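Local coordinates for probable oxidoreductase protein (Rhizobium etli, PDB 4FB5) that probably acts as a nucleotide-dependent oxidoreductase of the GFO/IDH/MocA family, although its own substrate and reaction are not established, at residues Met232-Pro237 / Glu250-Ala255; Phe186-Asp191 / Asn272-Gly277; Val228-Val233 / His378-Ser383. One frame throughout, in Å; residues are numbered along the deposited sequence.

Interaction 1 (Met232-Pro237 / Glu250-Ala255)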
HETATM    1  N   MSE A 232     -21.219  12.182 -18.675  1.00 40.29           N
HETATM    2  CA  MSE A 232     -20.317  11.455 -19.595  1.00 40.66           C
HETATM    3  C   MSE A 232     -19.268  12.358 -20.135  1.00 39.37           C
HETATM    4  O   MSE A 232     -19.556  13.528 -20.345  1.00 38.32           O
HETATM    5  CB  MSE A 232     -21.073  10.812 -20.736  1.00 41.13           C
HETATM    6  CG  MSE A 232     -21.350   9.426 -20.384  1.00 47.28           C
HETATM    7 SE   MSE A 232     -22.457   8.617 -21.678  1.00 66.70          SE
HETATM    8  CE  MSE A 232     -21.749   6.819 -21.783  1.00 62.65           C
ATOM      9  N   VAL A 233     -18.049  11.838 -20.318  1.00 38.07           N
ATOM     10  CA  VAL A 233     -16.960  12.670 -20.864  1.00 36.69           C
ATOM     11  C   VAL A 233     -16.414  12.194 -22.231  1.00 35.66           C
ATOM     12  O   VAL A 233     -16.023  11.045 -22.362  1.00 34.97           O
ATOM     13  CB  VAL A 233     -15.777  12.836 -19.846  1.00 37.25           C
ATOM     14  CG1 VAL A 233     -14.879  14.018 -20.216  1.00 37.64           C
ATOM     15  CG2 VAL A 233     -16.273  13.023 -18.439  1.00 36.65           C
ATOM     16  N   LYS A 234     -16.393  13.094 -23.224  1.00 34.81           N
ATOM     17  CA  LYS A 234     -15.527  12.997 -24.418  1.00 33.83           C
ATOM     18  C   LYS A 234     -14.210  13.800 -24.213  1.00 33.85           C
ATOM     19  O   LYS A 234     -14.101  14.968 -24.598  1.00 33.37           O
ATOM     20  CB  LYS A 234     -16.279  13.567 -25.568  1.00 33.73           C
ATOM     21  CG  LYS A 234     -15.727  13.370 -26.926  1.00 34.77           C
ATOM     22  CD  LYS A 234     -16.769  13.905 -27.964  1.00 34.18           C
ATOM     23  CE  LYS A 234     -17.985  12.954 -27.914  1.00 37.65           C
ATOM     24  NZ  LYS A 234     -19.016  13.183 -28.946  1.00 42.07           N
ATOM     25  N   PRO A 235     -13.179  13.158 -23.629  1.00 33.62           N
ATOM     26  CA  PRO A 235     -11.970  13.935 -23.340  1.00 33.25           C
ATOM     27  C   PRO A 235     -11.321  14.581 -24.569  1.00 33.26           C
ATOM     28  O   PRO A 235     -10.671  15.629 -24.402  1.00 32.28           O
ATOM     29  CB  PRO A 235     -11.020  12.887 -22.740  1.00 33.94           C
ATOM     30  CG  PRO A 235     -11.493  11.540 -23.418  1.00 34.41           C
ATOM     31  CD  PRO A 235     -12.991  11.698 -23.426  1.00 33.02           C
ATOM     32  N   TYR A 236     -11.456  13.948 -25.756  1.00 33.08           N
ATOM     33  CA  TYR A 236     -10.820  14.418 -27.012  1.00 34.17           C
ATOM     34  C   TYR A 236     -11.829  14.639 -28.170  1.00 34.81           C
ATOM     35  O   TYR A 236     -12.564  13.721 -28.562  1.00 35.26           O
ATOM     36  CB  TYR A 236      -9.664  13.476 -27.475  1.00 34.17           C
ATOM     37  CG  TYR A 236      -8.733  13.092 -26.375  1.00 35.96           C
ATOM     38  CD1 TYR A 236      -8.124  14.080 -25.561  1.00 38.10           C
ATOM     39  CD2 TYR A 236      -8.482  11.763 -26.094  1.00 36.09           C
ATOM     40  CE1 TYR A 236      -7.288  13.729 -24.485  1.00 37.25           C
ATOM     41  CE2 TYR A 236      -7.654  11.393 -25.023  1.00 36.89           C
ATOM     42  CZ  TYR A 236      -7.050  12.382 -24.231  1.00 37.44           C
ATOM     43  OH  TYR A 236      -6.227  12.025 -23.180  1.00 35.35           O
ATOM     44  N   PRO A 237     -11.854  15.848 -28.772  1.00 35.30           N
ATOM     45  CA  PRO A 237     -12.969  16.013 -29.773  1.00 34.41           C
ATOM     46  C   PRO A 237     -12.811  15.126 -30.998  1.00 34.48           C
ATOM     47  O   PRO A 237     -13.809  14.753 -31.617  1.00 34.84           O
ATOM     48  CB  PRO A 237     -12.882  17.483 -30.183  1.00 33.15           C
ATOM     49  CG  PRO A 237     -11.966  18.137 -29.142  1.00 34.87           C
ATOM     50  CD  PRO A 237     -11.046  17.075 -28.595  1.00 34.76           C
ATOM     51  N   GLU A 250     -17.233  10.152 -31.481  1.00 39.70           N
ATOM     52  CA  GLU A 250     -18.703  10.076 -31.531  1.00 39.50           C
ATOM     53  C   GLU A 250     -19.332   9.659 -30.189  1.00 39.50           C
ATOM     54  O   GLU A 250     -20.556   9.834 -29.940  1.00 40.83           O
ATOM     55  CB  GLU A 250     -19.091   9.059 -32.605  1.00 38.84           C
ATOM     56  CG  GLU A 250     -18.849   9.584 -34.001  1.00 39.61           C
ATOM     57  CD  GLU A 250     -19.184   8.577 -35.111  1.00 42.16           C
ATOM     58  OE1 GLU A 250     -19.938   7.602 -34.897  1.00 37.81           O
ATOM     59  OE2 GLU A 250     -18.674   8.769 -36.235  1.00 44.26           O
ATOM     60  N   ASN A 251     -18.424   9.178 -29.349  1.00 38.11           N
ATOM     61  CA  ASN A 251     -18.546   8.305 -28.225  1.00 35.90           C
ATOM     62  C   ASN A 251     -18.032   9.051 -27.038  1.00 35.63           C
ATOM     63  O   ASN A 251     -17.412  10.141 -27.160  1.00 34.89           O
ATOM     64  CB  ASN A 251     -17.442   7.248 -28.420  1.00 35.99           C
ATOM     65  CG  ASN A 251     -17.969   5.915 -28.568  1.00 36.05           C
ATOM     66  OD1 ASN A 251     -19.152   5.746 -28.491  1.00 45.32           O
ATOM     67  ND2 ASN A 251     -17.135   4.943 -28.782  1.00 33.42           N
ATOM     68  N   HIS A 252     -18.127   8.374 -25.906  1.00 34.58           N
ATOM     69  CA  HIS A 252     -17.688   8.920 -24.642  1.00 34.33           C
ATOM     70  C   HIS A 252     -16.736   7.943 -23.938  1.00 34.67           C
ATOM     71  O   HIS A 252     -17.044   6.768 -23.762  1.00 35.31           O
ATOM     72  CB  HIS A 252     -18.906   9.248 -23.791  1.00 33.12           C
ATOM     73  CG  HIS A 252     -19.644  10.446 -24.275  1.00 33.81           C
ATOM     74  ND1 HIS A 252     -20.721  10.358 -25.137  1.00 28.94           N
ATOM     75  CD2 HIS A 252     -19.419  11.775 -24.074  1.00 35.34           C
ATOM     76  CE1 HIS A 252     -21.151  11.580 -25.413  1.00 31.45           C
ATOM     77  NE2 HIS A 252     -20.373  12.459 -24.797  1.00 33.89           N
ATOM     78  N   ASP A 253     -15.565   8.412 -23.563  1.00 34.78           N
ATOM     79  CA  ASP A 253     -14.586   7.534 -22.943  1.00 35.99           C
ATOM     80  C   ASP A 253     -14.708   7.491 -21.425  1.00 36.30           C
ATOM     81  O   ASP A 253     -13.969   6.791 -20.758  1.00 37.08           O
ATOM     82  CB  ASP A 253     -13.189   7.915 -23.392  1.00 35.33           C
ATOM     83  CG  ASP A 253     -12.880   7.355 -24.762  1.00 40.28           C
ATOM     84  OD1 ASP A 253     -12.925   6.106 -24.927  1.00 45.47           O
ATOM     85  OD2 ASP A 253     -12.613   8.135 -25.696  1.00 44.43           O
ATOM     86  N   ALA A 254     -15.681   8.198 -20.882  1.00 36.52           N
ATOM     87  CA  ALA A 254     -15.846   8.260 -19.434  1.00 37.38           C
ATOM     88  C   ALA A 254     -17.314   8.510 -19.043  1.00 37.24           C
ATOM     89  O   ALA A 254     -18.030   9.297 -19.688  1.00 38.17           O
ATOM     90  CB  ALA A 254     -14.914   9.354 -18.821  1.00 37.35           C
ATOM     91  N   ALA A 255     -17.723   7.866 -17.966  1.00 36.29           N
ATOM     92  CA  ALA A 255     -19.086   7.898 -17.486  1.00 36.18           C
ATOM     93  C   ALA A 255     -19.126   7.759 -15.966  1.00 36.31           C
ATOM     94  O   ALA A 255     -18.474   6.913 -15.351  1.00 35.20           O
ATOM     95  CB  ALA A 255     -19.901   6.805 -18.129  1.00 36.03           C
TER

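Interaction 2 (Phe186-Asp191 / Asn272-Gly277)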
ATOM      1  N   PHE A 186      -5.972   2.749 -22.133  1.00 29.57           N
ATOM      2  CA  PHE A 186      -5.715   2.483 -23.539  1.00 30.74           C
ATOM      3  C   PHE A 186      -6.390   3.487 -24.503  1.00 31.62           C
ATOM      4  O   PHE A 186      -6.117   3.450 -25.697  1.00 31.28           O
ATOM      5  CB  PHE A 186      -6.022   1.013 -23.925  1.00 30.99           C
ATOM      6  CG  PHE A 186      -7.472   0.664 -23.924  1.00 29.27           C
ATOM      7  CD1 PHE A 186      -8.265   0.956 -25.010  1.00 27.70           C
ATOM      8  CD2 PHE A 186      -8.047  -0.007 -22.846  1.00 31.20           C
ATOM      9  CE1 PHE A 186      -9.679   0.644 -25.028  1.00 26.97           C
ATOM     10  CE2 PHE A 186      -9.430  -0.363 -22.870  1.00 32.15           C
ATOM     11  CZ  PHE A 186     -10.249  -0.017 -23.977  1.00 29.18           C
HETATM   12  N   MSE A 187      -7.239   4.385 -23.996  1.00 32.02           N
HETATM   13  CA  MSE A 187      -7.650   5.536 -24.817  1.00 33.80           C
HETATM   14  C   MSE A 187      -7.046   6.852 -24.339  1.00 33.62           C
HETATM   15  O   MSE A 187      -7.450   7.920 -24.816  1.00 34.69           O
HETATM   16  CB  MSE A 187      -9.162   5.676 -24.883  1.00 33.31           C
HETATM   17  CG  MSE A 187      -9.819   4.394 -25.327  1.00 40.04           C
HETATM   18 SE   MSE A 187      -9.907   4.204 -27.280  1.00 55.41          SE
HETATM   19  CE  MSE A 187      -9.643   2.378 -27.244  1.00 42.45           C
ATOM     20  N   ALA A 188      -6.104   6.802 -23.412  1.00 32.76           N
ATOM     21  CA  ALA A 188      -5.618   8.036 -22.825  1.00 33.72           C
ATOM     22  C   ALA A 188      -4.827   8.810 -23.827  1.00 34.08           C
ATOM     23  O   ALA A 188      -4.883  10.019 -23.845  1.00 35.30           O
ATOM     24  CB  ALA A 188      -4.765   7.761 -21.626  1.00 33.97           C
ATOM     25  N   ASP A 189      -4.075   8.116 -24.654  1.00 34.01           N
ATOM     26  CA  ASP A 189      -3.202   8.790 -25.581  1.00 34.73           C
ATOM     27  C   ASP A 189      -4.033   9.302 -26.760  1.00 34.99           C
ATOM     28  O   ASP A 189      -4.605   8.529 -27.534  1.00 34.42           O
ATOM     29  CB  ASP A 189      -2.071   7.884 -26.009  1.00 34.09           C
ATOM     30  CG  ASP A 189      -1.297   8.428 -27.152  1.00 37.76           C
ATOM     31  OD1 ASP A 189      -1.645   9.503 -27.690  1.00 41.91           O
ATOM     32  OD2 ASP A 189      -0.325   7.757 -27.556  1.00 43.55           O
ATOM     33  N   PRO A 190      -4.110  10.621 -26.887  1.00 35.01           N
ATOM     34  CA  PRO A 190      -4.980  11.173 -27.922  1.00 35.50           C
ATOM     35  C   PRO A 190      -4.492  10.965 -29.344  1.00 36.12           C
ATOM     36  O   PRO A 190      -5.258  11.262 -30.257  1.00 36.44           O
ATOM     37  CB  PRO A 190      -5.037  12.675 -27.592  1.00 34.95           C
ATOM     38  CG  PRO A 190      -3.792  12.940 -26.829  1.00 36.34           C
ATOM     39  CD  PRO A 190      -3.415  11.647 -26.098  1.00 34.16           C
ATOM     40  N   ASP A 191      -3.275  10.433 -29.537  1.00 36.62           N
ATOM     41  CA  ASP A 191      -2.703  10.280 -30.901  1.00 37.69           C
ATOM     42  C   ASP A 191      -2.861   8.939 -31.543  1.00 36.28           C
ATOM     43  O   ASP A 191      -2.487   8.777 -32.696  1.00 36.52           O
ATOM     44  CB  ASP A 191      -1.215  10.665 -30.965  1.00 38.50           C
ATOM     45  CG  ASP A 191      -1.001  12.147 -30.737  1.00 43.29           C
ATOM     46  OD1 ASP A 191      -1.961  12.933 -30.984  1.00 47.96           O
ATOM     47  OD2 ASP A 191       0.110  12.525 -30.284  1.00 48.50           O
ATOM     48  N   ASN A 272     -13.862   4.632 -16.903  1.00 26.44           N
ATOM     49  CA  ASN A 272     -12.984   5.568 -17.606  1.00 25.43           C
ATOM     50  C   ASN A 272     -11.930   4.811 -18.419  1.00 25.79           C
ATOM     51  O   ASN A 272     -11.202   3.968 -17.875  1.00 25.73           O
ATOM     52  CB  ASN A 272     -12.384   6.538 -16.618  1.00 25.00           C
ATOM     53  CG  ASN A 272     -11.570   7.640 -17.266  1.00 24.28           C
ATOM     54  OD1 ASN A 272     -11.145   7.553 -18.415  1.00 20.91           O
ATOM     55  ND2 ASN A 272     -11.336   8.711 -16.492  1.00 28.02           N
ATOM     56  N   ARG A 273     -11.851   5.117 -19.709  1.00 25.50           N
ATOM     57  CA  ARG A 273     -10.921   4.437 -20.599  1.00 26.18           C
ATOM     58  C   ARG A 273      -9.721   5.304 -20.963  1.00 26.11           C
ATOM     59  O   ARG A 273      -8.886   4.902 -21.774  1.00 26.51           O
ATOM     60  CB  ARG A 273     -11.638   3.975 -21.870  1.00 26.08           C
ATOM     61  CG  ARG A 273     -12.900   3.169 -21.613  1.00 24.50           C
ATOM     62  CD  ARG A 273     -13.941   3.415 -22.694  1.00 27.81           C
ATOM     63  NE  ARG A 273     -13.876   2.412 -23.754  1.00 25.39           N
ATOM     64  CZ  ARG A 273     -14.116   2.664 -25.036  1.00 28.55           C
ATOM     65  NH1 ARG A 273     -14.438   3.891 -25.423  1.00 24.19           N
ATOM     66  NH2 ARG A 273     -14.033   1.691 -25.932  1.00 30.66           N
ATOM     67  N   ALA A 274      -9.628   6.491 -20.369  1.00 26.08           N
ATOM     68  CA  ALA A 274      -8.532   7.352 -20.656  1.00 26.08           C
ATOM     69  C   ALA A 274      -7.987   7.809 -19.337  1.00 26.75           C
ATOM     70  O   ALA A 274      -7.834   9.000 -19.074  1.00 27.94           O
ATOM     71  CB  ALA A 274      -9.007   8.519 -21.495  1.00 25.52           C
ATOM     72  N   ALA A 275      -7.693   6.851 -18.480  1.00 27.58           N
ATOM     73  CA  ALA A 275      -7.259   7.185 -17.118  1.00 27.52           C
ATOM     74  C   ALA A 275      -5.824   6.780 -16.976  1.00 26.84           C
ATOM     75  O   ALA A 275      -5.554   5.638 -16.580  1.00 27.29           O
ATOM     76  CB  ALA A 275      -8.141   6.451 -16.092  1.00 27.56           C
ATOM     77  N   TRP A 276      -4.907   7.696 -17.321  1.00 26.05           N
ATOM     78  CA  TRP A 276      -3.464   7.396 -17.362  1.00 24.23           C
ATOM     79  C   TRP A 276      -2.969   6.740 -16.087  1.00 24.43           C
ATOM     80  O   TRP A 276      -3.212   7.255 -14.986  1.00 22.69           O
ATOM     81  CB  TRP A 276      -2.621   8.625 -17.596  1.00 23.32           C
ATOM     82  CG  TRP A 276      -2.425   9.007 -19.034  1.00 24.77           C
ATOM     83  CD1 TRP A 276      -2.843  10.197 -19.634  1.00 24.88           C
ATOM     84  CD2 TRP A 276      -1.798   8.251 -20.056  1.00 22.58           C
ATOM     85  NE1 TRP A 276      -2.490  10.212 -20.935  1.00 27.33           N
ATOM     86  CE2 TRP A 276      -1.842   9.043 -21.239  1.00 26.59           C
ATOM     87  CE3 TRP A 276      -1.226   6.987 -20.108  1.00 23.13           C
ATOM     88  CZ2 TRP A 276      -1.309   8.609 -22.470  1.00 27.07           C
ATOM     89  CZ3 TRP A 276      -0.728   6.525 -21.327  1.00 25.34           C
ATOM     90  CH2 TRP A 276      -0.753   7.353 -22.506  1.00 26.29           C
ATOM     91  N   GLY A 277      -2.272   5.606 -16.260  1.00 23.66           N
ATOM     92  CA  GLY A 277      -1.746   4.867 -15.145  1.00 23.61           C
ATOM     93  C   GLY A 277      -2.689   3.884 -14.483  1.00 24.13           C
ATOM     94  O   GLY A 277      -2.279   3.139 -13.642  1.00 24.79           O
TER

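Interaction 3 (Val228-Val233 / His378-Ser383)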
ATOM      1  N   VAL A 228     -30.948   5.550 -12.499  1.00 37.42           N
ATOM      2  CA  VAL A 228     -29.599   5.978 -12.857  1.00 35.80           C
ATOM      3  C   VAL A 228     -29.621   7.421 -13.303  1.00 36.37           C
ATOM      4  O   VAL A 228     -30.618   7.863 -13.841  1.00 35.97           O
ATOM      5  CB  VAL A 228     -28.936   5.110 -13.982  1.00 35.43           C
ATOM      6  CG1 VAL A 228     -28.864   3.627 -13.573  1.00 34.17           C
ATOM      7  CG2 VAL A 228     -29.623   5.276 -15.351  1.00 34.40           C
ATOM      8  N   ILE A 229     -28.553   8.176 -13.041  1.00 36.14           N
ATOM      9  CA  ILE A 229     -28.347   9.403 -13.774  1.00 36.45           C
ATOM     10  C   ILE A 229     -26.847   9.619 -14.073  1.00 37.60           C
ATOM     11  O   ILE A 229     -26.010   9.580 -13.161  1.00 37.78           O
ATOM     12  CB  ILE A 229     -28.935  10.630 -13.135  1.00 35.66           C
ATOM     13  CG1 ILE A 229     -28.564  11.832 -14.008  1.00 36.30           C
ATOM     14  CG2 ILE A 229     -28.323  10.870 -11.759  1.00 37.37           C
ATOM     15  CD1 ILE A 229     -29.487  13.019 -13.974  1.00 37.70           C
ATOM     16  N   THR A 230     -26.554   9.934 -15.340  1.00 37.62           N
ATOM     17  CA  THR A 230     -25.246   9.817 -15.891  1.00 37.92           C
ATOM     18  C   THR A 230     -24.639  11.132 -16.363  1.00 38.40           C
ATOM     19  O   THR A 230     -25.306  11.912 -17.001  1.00 38.85           O
ATOM     20  CB  THR A 230     -25.366   8.890 -17.044  1.00 37.76           C
ATOM     21  OG1 THR A 230     -25.902   7.653 -16.558  1.00 39.11           O
ATOM     22  CG2 THR A 230     -24.027   8.638 -17.679  1.00 38.16           C
ATOM     23  N   ASP A 231     -23.376  11.375 -16.018  1.00 38.77           N
ATOM     24  CA  ASP A 231     -22.566  12.413 -16.650  1.00 39.43           C
ATOM     25  C   ASP A 231     -21.516  11.678 -17.480  1.00 39.73           C
ATOM     26  O   ASP A 231     -21.024  10.626 -17.066  1.00 39.52           O
ATOM     27  CB  ASP A 231     -21.905  13.345 -15.627  1.00 38.96           C
ATOM     28  CG  ASP A 231     -21.341  14.599 -16.282  1.00 41.91           C
ATOM     29  OD1 ASP A 231     -21.587  14.757 -17.505  1.00 46.47           O
ATOM     30  OD2 ASP A 231     -20.652  15.426 -15.626  1.00 42.64           O
HETATM   31  N   MSE A 232     -21.219  12.182 -18.675  1.00 40.29           N
HETATM   32  CA  MSE A 232     -20.317  11.455 -19.595  1.00 40.66           C
HETATM   33  C   MSE A 232     -19.268  12.358 -20.135  1.00 39.37           C
HETATM   34  O   MSE A 232     -19.556  13.528 -20.345  1.00 38.32           O
HETATM   35  CB  MSE A 232     -21.073  10.812 -20.736  1.00 41.13           C
HETATM   36  CG  MSE A 232     -21.350   9.426 -20.384  1.00 47.28           C
HETATM   37 SE   MSE A 232     -22.457   8.617 -21.678  1.00 66.70          SE
HETATM   38  CE  MSE A 232     -21.749   6.819 -21.783  1.00 62.65           C
ATOM     39  N   VAL A 233     -18.049  11.838 -20.318  1.00 38.07           N
ATOM     40  CA  VAL A 233     -16.960  12.670 -20.864  1.00 36.69           C
ATOM     41  C   VAL A 233     -16.414  12.194 -22.231  1.00 35.66           C
ATOM     42  O   VAL A 233     -16.023  11.045 -22.362  1.00 34.97           O
ATOM     43  CB  VAL A 233     -15.777  12.836 -19.846  1.00 37.25           C
ATOM     44  CG1 VAL A 233     -14.879  14.018 -20.216  1.00 37.64           C
ATOM     45  CG2 VAL A 233     -16.273  13.023 -18.439  1.00 36.65           C
ATOM     46  N   HIS A 378     -28.310   1.053 -21.497  1.00 36.57           N
ATOM     47  CA  HIS A 378     -29.030   1.930 -22.461  1.00 35.56           C
ATOM     48  C   HIS A 378     -29.667   3.089 -21.704  1.00 35.29           C
ATOM     49  O   HIS A 378     -29.638   4.260 -22.143  1.00 34.55           O
ATOM     50  CB  HIS A 378     -30.014   1.135 -23.319  1.00 35.15           C
ATOM     51  CG  HIS A 378     -29.361   0.141 -24.250  1.00 35.92           C
ATOM     52  ND1 HIS A 378     -28.602   0.522 -25.339  1.00 35.18           N
ATOM     53  CD2 HIS A 378     -29.379  -1.221 -24.269  1.00 36.47           C
ATOM     54  CE1 HIS A 378     -28.152  -0.558 -25.966  1.00 36.81           C
ATOM     55  NE2 HIS A 378     -28.606  -1.633 -25.335  1.00 36.67           N
ATOM     56  N   ALA A 379     -30.170   2.759 -20.518  1.00 36.09           N
ATOM     57  CA  ALA A 379     -30.734   3.755 -19.586  1.00 37.26           C
ATOM     58  C   ALA A 379     -29.744   4.814 -19.178  1.00 38.21           C
ATOM     59  O   ALA A 379     -30.064   6.005 -19.141  1.00 38.80           O
ATOM     60  CB  ALA A 379     -31.240   3.064 -18.373  1.00 37.62           C
HETATM   61  N   MSE A 380     -28.517   4.388 -18.907  1.00 39.54           N
HETATM   62  CA  MSE A 380     -27.469   5.341 -18.567  1.00 40.64           C
HETATM   63  C   MSE A 380     -27.182   6.319 -19.697  1.00 39.63           C
HETATM   64  O   MSE A 380     -27.071   7.506 -19.458  1.00 39.59           O
HETATM   65  CB  MSE A 380     -26.220   4.621 -18.094  1.00 40.95           C
HETATM   66  CG  MSE A 380     -26.443   3.868 -16.792  1.00 46.86           C
HETATM   67 SE   MSE A 380     -25.075   2.478 -16.380  1.00 61.36          SE
HETATM   68  CE  MSE A 380     -26.044   1.448 -15.003  1.00 58.72           C
ATOM     69  N   ALA A 381     -27.085   5.834 -20.926  1.00 38.91           N
ATOM     70  CA  ALA A 381     -26.859   6.737 -22.037  1.00 38.96           C
ATOM     71  C   ALA A 381     -28.046   7.724 -22.194  1.00 39.72           C
ATOM     72  O   ALA A 381     -27.886   8.985 -22.304  1.00 39.15           O
ATOM     73  CB  ALA A 381     -26.649   5.966 -23.274  1.00 37.70           C
ATOM     74  N   GLN A 382     -29.243   7.157 -22.162  1.00 40.03           N
ATOM     75  CA  GLN A 382     -30.410   7.971 -22.328  1.00 41.08           C
ATOM     76  C   GLN A 382     -30.335   8.980 -21.212  1.00 40.86           C
ATOM     77  O   GLN A 382     -30.420  10.218 -21.418  1.00 41.32           O
ATOM     78  CB  GLN A 382     -31.673   7.121 -22.218  1.00 42.12           C
ATOM     79  CG  GLN A 382     -32.908   7.964 -22.348  1.00 45.06           C
ATOM     80  CD  GLN A 382     -34.227   7.173 -22.277  1.00 49.14           C
ATOM     81  OE1 GLN A 382     -34.302   6.069 -21.707  1.00 45.73           O
ATOM     82  NE2 GLN A 382     -35.295   7.788 -22.818  1.00 48.60           N
ATOM     83  N   SER A 383     -30.109   8.446 -20.021  1.00 39.46           N
ATOM     84  CA  SER A 383     -30.004   9.271 -18.877  1.00 38.53           C
ATOM     85  C   SER A 383     -29.170  10.515 -19.108  1.00 38.38           C
ATOM     86  O   SER A 383     -29.413  11.528 -18.448  1.00 39.92           O
ATOM     87  CB  SER A 383     -29.458   8.443 -17.739  1.00 38.84           C
ATOM     88  OG  SER A 383     -29.156   9.269 -16.648  1.00 39.29           O
TER

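Interaction 1 (Met232-Pro237 / Glu250-Ala255)
Antiparallel pairing between neighbouring strands of the large mixed sheet in the C-terminal domain brings Val233 against Ala254 and Met232 against Ala255, just where strand 225-233 ends and strand 254-261 begins. Val233 N gives a hydrogen bond to Ala254 O (2.6 Å). Going the other way, Val233 O takes two weak bonds, from Ala254 N at 3.2 Å and Asp253 N at 2.9 Å, so two consecutive residues face one, consistent with a classic beta bulge at the strand's start. On one face of the sheet Val233 CB meets Ala254 CB at 3.7 Å; on the other, the CG of selenomethionine Met232 lies against Ala255 CB. Beyond this point the His252 ring is clasped between two aliphatic chains. Met232 CB covers one face, with the selenium oblique to the ring, and Phe384 meets the imidazole edge-to-face. Lys234 reaches along the other side: its CG is anti to the backbone N (chi1 -169°), and the chain bends at chi3, its ammonium going to Val249 O. That bend sets Lys234 CE over the imidazole, 4.2 Å from the ring centroid and toward the rim, a CH-pi contact.

Interaction 2 (Phe186-Asp191 / Asn272-Gly277)
Chi1 of -86° and chi2 of 118° turn a face of the Trp276 indole to Ala188, whose methyl sits over the five-membered ring in a CH-pi contact, Ala188 CB 3.3 Å from the centroid. The six-membered part reaches on past the next residue, its CZ2 coming to 3.7 Å from Asp189 CB. Met187, a selenomethionine, and Arg273 both start with CG anti to the carbonyl carbon; their side chains then run side by side in the same direction, Met187 CG 3.9 Å from Arg273 CB. These loops leave the C-terminal ends of strands 175-183 and 266-272, parallel neighbours in the mixed sheet. Between 186-191 and 272-277 one backbone bond forms, Met187 N to Arg273 O at 2.8 Å; Glu184, just before, also pairs with Asn272 and Ala275. An Asx turn shapes each loop: Asn272 OD1 accepts from Ala274 N at 2.7 Å, Asp189 OD1 from Asp191 N. Ala274 CB touches Ala188 CA at 3.7 Å. The guanidinium of Arg273 passes obliquely by Phe186 CZ and makes salt bridges with Asp253 and with Asp209 of helix 206-221. On the second subunit, Ser292 gives Trp276 O a hydrogen-bonding partner, and Gly288 packs against the indole.

Interaction 3 (Val228-Val233 / His378-Ser383)
Ser383 OG takes a hydrogen bond from Thr230 N at 3.0 Å, which ties helix 367-385 to the backbone of strand 225-233. Its own proton can serve only one acceptor at a time, and two weak candidates are near: Val228 O, 3.5 Å from Ser383 OG, and the backbone oxygen of Arg388. The second link has its donor on the same residue: Thr230 OG1, anti to its own carbonyl carbon (chi1 -58°), donates to Met380 O at 3.1 Å, meeting that carbonyl from the flank with a C=O...donor angle of 105° and tilted from its plane. A valine in place of Thr230 would probably leave Met380 O without this side-chain donor and set a methyl against a polar carbonyl. Beside the polar pair lies an apolar one: selenomethionine Met380 extends its chain at about a right angle across Val228, with CG 3.8 Å from Val228 CG2 and its CE close to Val228 CG1. Val228 CG2 also meets Ala379 CB at 4.1 Å. This is a helix lying on a sheet face, characteristic of an alpha/beta layer, the short axes 6.6 Å apart at closest and crossing at -63°. Leu207 and Leu215 of helix 206-221 touch Met380, Val257 of strand 254-261 touches Val228 and Thr230, and strand 390-391, which follows the helix, pairs with the strand's outer edge at Val228.

In the fold
Interactions 1 and 3 share Met232 and Val233 of strand 225-233, their centres about 12 Å apart: the first pairs the strand's end with strand 254-261, the other covers its face with helix 367-385. The centre of interaction 2 lies about 11 Å from that of interaction 1, the two joined by the Asp253–Arg273 salt bridge and a probable hydrogen bond from Tyr236 to Ala188 O, and about 21 Å from that of interaction 3, which it does not touch. Along the chain, interaction 2 closes a loop that encloses interaction 1, while interaction 3 brings the C-terminal helix back to the same sheet. All three reach the second subunit, so this part of the domain also contributes to assembly.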